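Local coordinates for 7,8-dihydro-6-hydroxymethylpterin pyrophosphokinase-dihydropteroate synthase (Plasmodium falciparum, PDB 6JWY), which probably catalyses two consecutive steps of folate biosynthesis, pyrophosphorylation of 6-hydroxymethyl-7,8-dihydropterin by ATP and condensation of the resulting diphosphate with 4-aminobenzoate to 7,8-dihydropteroate, at residues 389-394 and 685-690. The protein carries 1 engineered substitution. Numbering follows the deposited sequence.
Sequences TNIVGI and IRVHDV. With CKL (4-[(2-azanyl-4-oxidanylidene-7,8-dihydro-3~{H}-pteridin-6-yl)methylamino]-~{N}-(5,6-dimethoxypyrimidin-4-yl)benzenesulfonamide), chain C; ACT (acetate ion), chain J.
Ile394 reaches across from its strand and fills the angle between Arg686 and His688. Ile394 CD1 sits over the face of the His688 imidazole, 3.4 Å from the ring centroid and 9° off the normal, a CH-pi contact. The same branch covers one face of the Arg686 guanidinium, whose other face meets the pterin of the bound sulfonamide-pterin adduct, Arg686 CZ lying 3.4 Å from N10. Arg686 CG lies anti to the backbone N (chi1 -165°), and the extended chain to NE places the guanidinium beside the pterin. Arg686 NH1 (2.9 Å) and NH2 both bond to one acetate oxygen, the acetate probably coming from the crystallisation liquor, while NE pairs with Asp430. His688 ND1 bonds to Ser607, which should steady the ring; covered closely on one face, His688 is still partly exposed.

Behind this, residues 390-394 and 685-687 form a parallel ladder: Ile685 N to Asn390 O, Val392 N to Ile685 O, Val687 N to Val392 O and Ile394 N to Val687 O. The tight side is the face of Ile391, Ile685 and Val687, where branched apolar chains suit the layer between strands and outer helices; Ile391 CG2 meets Val687 CG2 at 3.5 Å. Gly393, without a side chain, lets Val690 CG2 approach Gly393 CA to 4.0 Å. The margin is looser: partly exposed Thr389 CG2 only grazes Ile685 CD1 at 4.0 Å.

In this TIM-barrel domain, strand 428-432 flanks residues 390-394, strand 603-604 borders 684-687, and helices 661-680 and 690-704 pack against the isoleucine face.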
# COMPACT_ATOMS: atom_id res chain seq x y z
N THR A 389 -12.60 1.23 5.36
CA THR A 389 -13.16 1.75 4.14
C THR A 389 -14.61 1.30 4.03
O THR A 389 -14.86 0.14 3.71
CB THR A 389 -12.40 1.17 2.95
OG1 THR A 389 -11.08 1.70 3.10
CG2 THR A 389 -12.99 1.51 1.60
N ASN A 390 -15.55 2.22 4.29
CA ASN A 390 -16.95 1.86 4.28
C ASN A 390 -17.47 1.89 2.86
O ASN A 390 -17.08 2.73 2.06
CB ASN A 390 -17.77 2.85 5.10
CG ASN A 390 -17.38 2.79 6.55
OD1 ASN A 390 -17.73 1.84 7.24
ND2 ASN A 390 -16.63 3.78 6.99
N ILE A 391 -18.40 0.98 2.56
CA ILE A 391 -19.05 1.03 1.27
C ILE A 391 -20.34 1.82 1.42
O ILE A 391 -21.14 1.52 2.30
CB ILE A 391 -19.35 -0.39 0.74
CG1 ILE A 391 -18.08 -1.18 0.46
CG2 ILE A 391 -20.30 -0.33 -0.45
CD1 ILE A 391 -18.33 -2.66 0.22
N VAL A 392 -20.54 2.77 0.50
CA VAL A 392 -21.76 3.54 0.40
C VAL A 392 -22.45 3.11 -0.90
O VAL A 392 -21.96 3.41 -2.00
CB VAL A 392 -21.43 5.05 0.35
CG1 VAL A 392 -22.65 5.89 0.01
CG2 VAL A 392 -20.73 5.55 1.61
N GLY A 393 -23.60 2.44 -0.78
CA GLY A 393 -24.32 2.00 -1.97
C GLY A 393 -25.13 3.11 -2.64
O GLY A 393 -25.81 3.90 -1.98
N ILE A 394 -25.08 3.16 -3.98
CA ILE A 394 -25.80 4.16 -4.75
C ILE A 394 -27.20 3.65 -5.08
O ILE A 394 -27.33 2.61 -5.71
CB ILE A 394 -25.06 4.45 -6.07
CG1 ILE A 394 -23.65 5.01 -5.84
CG2 ILE A 394 -25.90 5.34 -6.98
CD1 ILE A 394 -22.81 5.01 -7.09
N ILE A 685 -16.19 4.88 0.09
CA ILE A 685 -16.21 4.81 -1.37
C ILE A 685 -17.66 4.63 -1.85
O ILE A 685 -18.39 3.76 -1.36
CB ILE A 685 -15.29 3.69 -1.93
CG1 ILE A 685 -15.67 2.28 -1.45
CG2 ILE A 685 -13.81 4.02 -1.70
CD1 ILE A 685 -14.79 1.17 -2.00
N ARG A 686 -18.07 5.48 -2.80
CA ARG A 686 -19.46 5.51 -3.25
C ARG A 686 -19.61 4.64 -4.50
O ARG A 686 -19.03 4.99 -5.52
CB ARG A 686 -19.82 6.96 -3.59
CG ARG A 686 -21.31 7.23 -3.74
CD ARG A 686 -21.62 8.64 -4.20
NE ARG A 686 -22.98 8.82 -4.67
CZ ARG A 686 -23.36 8.73 -5.95
NH1 ARG A 686 -24.63 8.92 -6.26
NH2 ARG A 686 -22.49 8.45 -6.92
N VAL A 687 -20.37 3.54 -4.43
CA VAL A 687 -20.29 2.52 -5.48
C VAL A 687 -21.68 2.00 -5.87
O VAL A 687 -22.60 1.91 -5.03
CB VAL A 687 -19.39 1.33 -5.06
CG1 VAL A 687 -17.93 1.73 -4.94
CG2 VAL A 687 -19.85 0.66 -3.79
N HIS A 688 -21.80 1.61 -7.16
CA HIS A 688 -22.96 0.88 -7.69
C HIS A 688 -22.90 -0.60 -7.33
O HIS A 688 -23.91 -1.15 -6.90
CB HIS A 688 -23.03 0.96 -9.22
CG HIS A 688 -23.30 2.34 -9.71
ND1 HIS A 688 -22.27 3.18 -10.15
CD2 HIS A 688 -24.45 3.05 -9.76
CE1 HIS A 688 -22.79 4.35 -10.48
NE2 HIS A 688 -24.13 4.29 -10.24
N ASP A 689 -21.74 -1.24 -7.55
CA ASP A 689 -21.53 -2.67 -7.40
C ASP A 689 -21.12 -3.06 -5.97
O ASP A 689 -19.95 -3.27 -5.69
CB ASP A 689 -20.50 -3.10 -8.43
CG ASP A 689 -20.91 -2.57 -9.80
OD1 ASP A 689 -22.05 -2.90 -10.22
OD2 ASP A 689 -20.13 -1.82 -10.43
N VAL A 690 -22.10 -3.18 -5.06
CA VAL A 690 -21.86 -3.41 -3.65
C VAL A 690 -21.23 -4.78 -3.42
O VAL A 690 -20.13 -4.88 -2.88
CB VAL A 690 -23.14 -3.22 -2.82
CG1 VAL A 690 -22.93 -3.51 -1.34
CG2 VAL A 690 -23.70 -1.82 -2.99
C2 CKL C . -20.56 12.54 -4.22
C4 CKL C . -19.49 11.85 -6.21
C5 CKL C . -20.77 11.74 -6.92
C6 CKL C . -21.94 12.10 -6.09
O24 CKL C . -17.56 11.46 -15.87
S21 CKL C . -18.80 10.71 -15.86
O23 CKL C . -18.42 9.34 -15.98
N22 CKL C . -19.85 10.97 -17.06
C25 CKL C . -19.79 11.96 -17.98
C30 CKL C . -20.74 12.01 -18.99
O31 CKL C . -21.74 11.06 -19.06
C32 CKL C . -23.03 11.33 -18.50
C29 CKL C . -20.66 13.01 -19.94
O33 CKL C . -21.59 13.07 -20.96
C34 CKL C . -21.22 13.40 -22.31
N28 CKL C . -19.66 13.92 -19.85
C27 CKL C . -18.75 13.87 -18.87
N26 CKL C . -18.80 12.90 -17.94
C18 CKL C . -19.66 11.08 -14.55
C17 CKL C . -20.66 10.19 -14.14
C16 CKL C . -21.42 10.49 -13.02
C19 CKL C . -19.45 12.28 -13.85
C20 CKL C . -20.22 12.58 -12.72
C15 CKL C . -21.19 11.67 -12.29
N14 CKL C . -21.94 11.95 -11.17
C13 CKL C . -22.56 10.99 -10.24
C8 CKL C . -22.18 11.36 -8.81
C9 CKL C . -23.38 11.71 -8.00
N10 CKL C . -23.14 12.07 -6.64
N1 CKL C . -21.79 12.47 -4.78
N7 CKL C . -20.91 11.37 -8.24
O12 CKL C . -18.43 11.56 -6.81
N3 CKL C . -19.45 12.25 -4.92
N11 CKL C . -20.41 12.95 -2.94
C ACT J . -24.24 7.86 -10.28
O ACT J . -24.57 8.27 -9.13
OXT ACT J . -23.08 7.91 -10.75
CH3 ACT J . -25.33 7.23 -11.19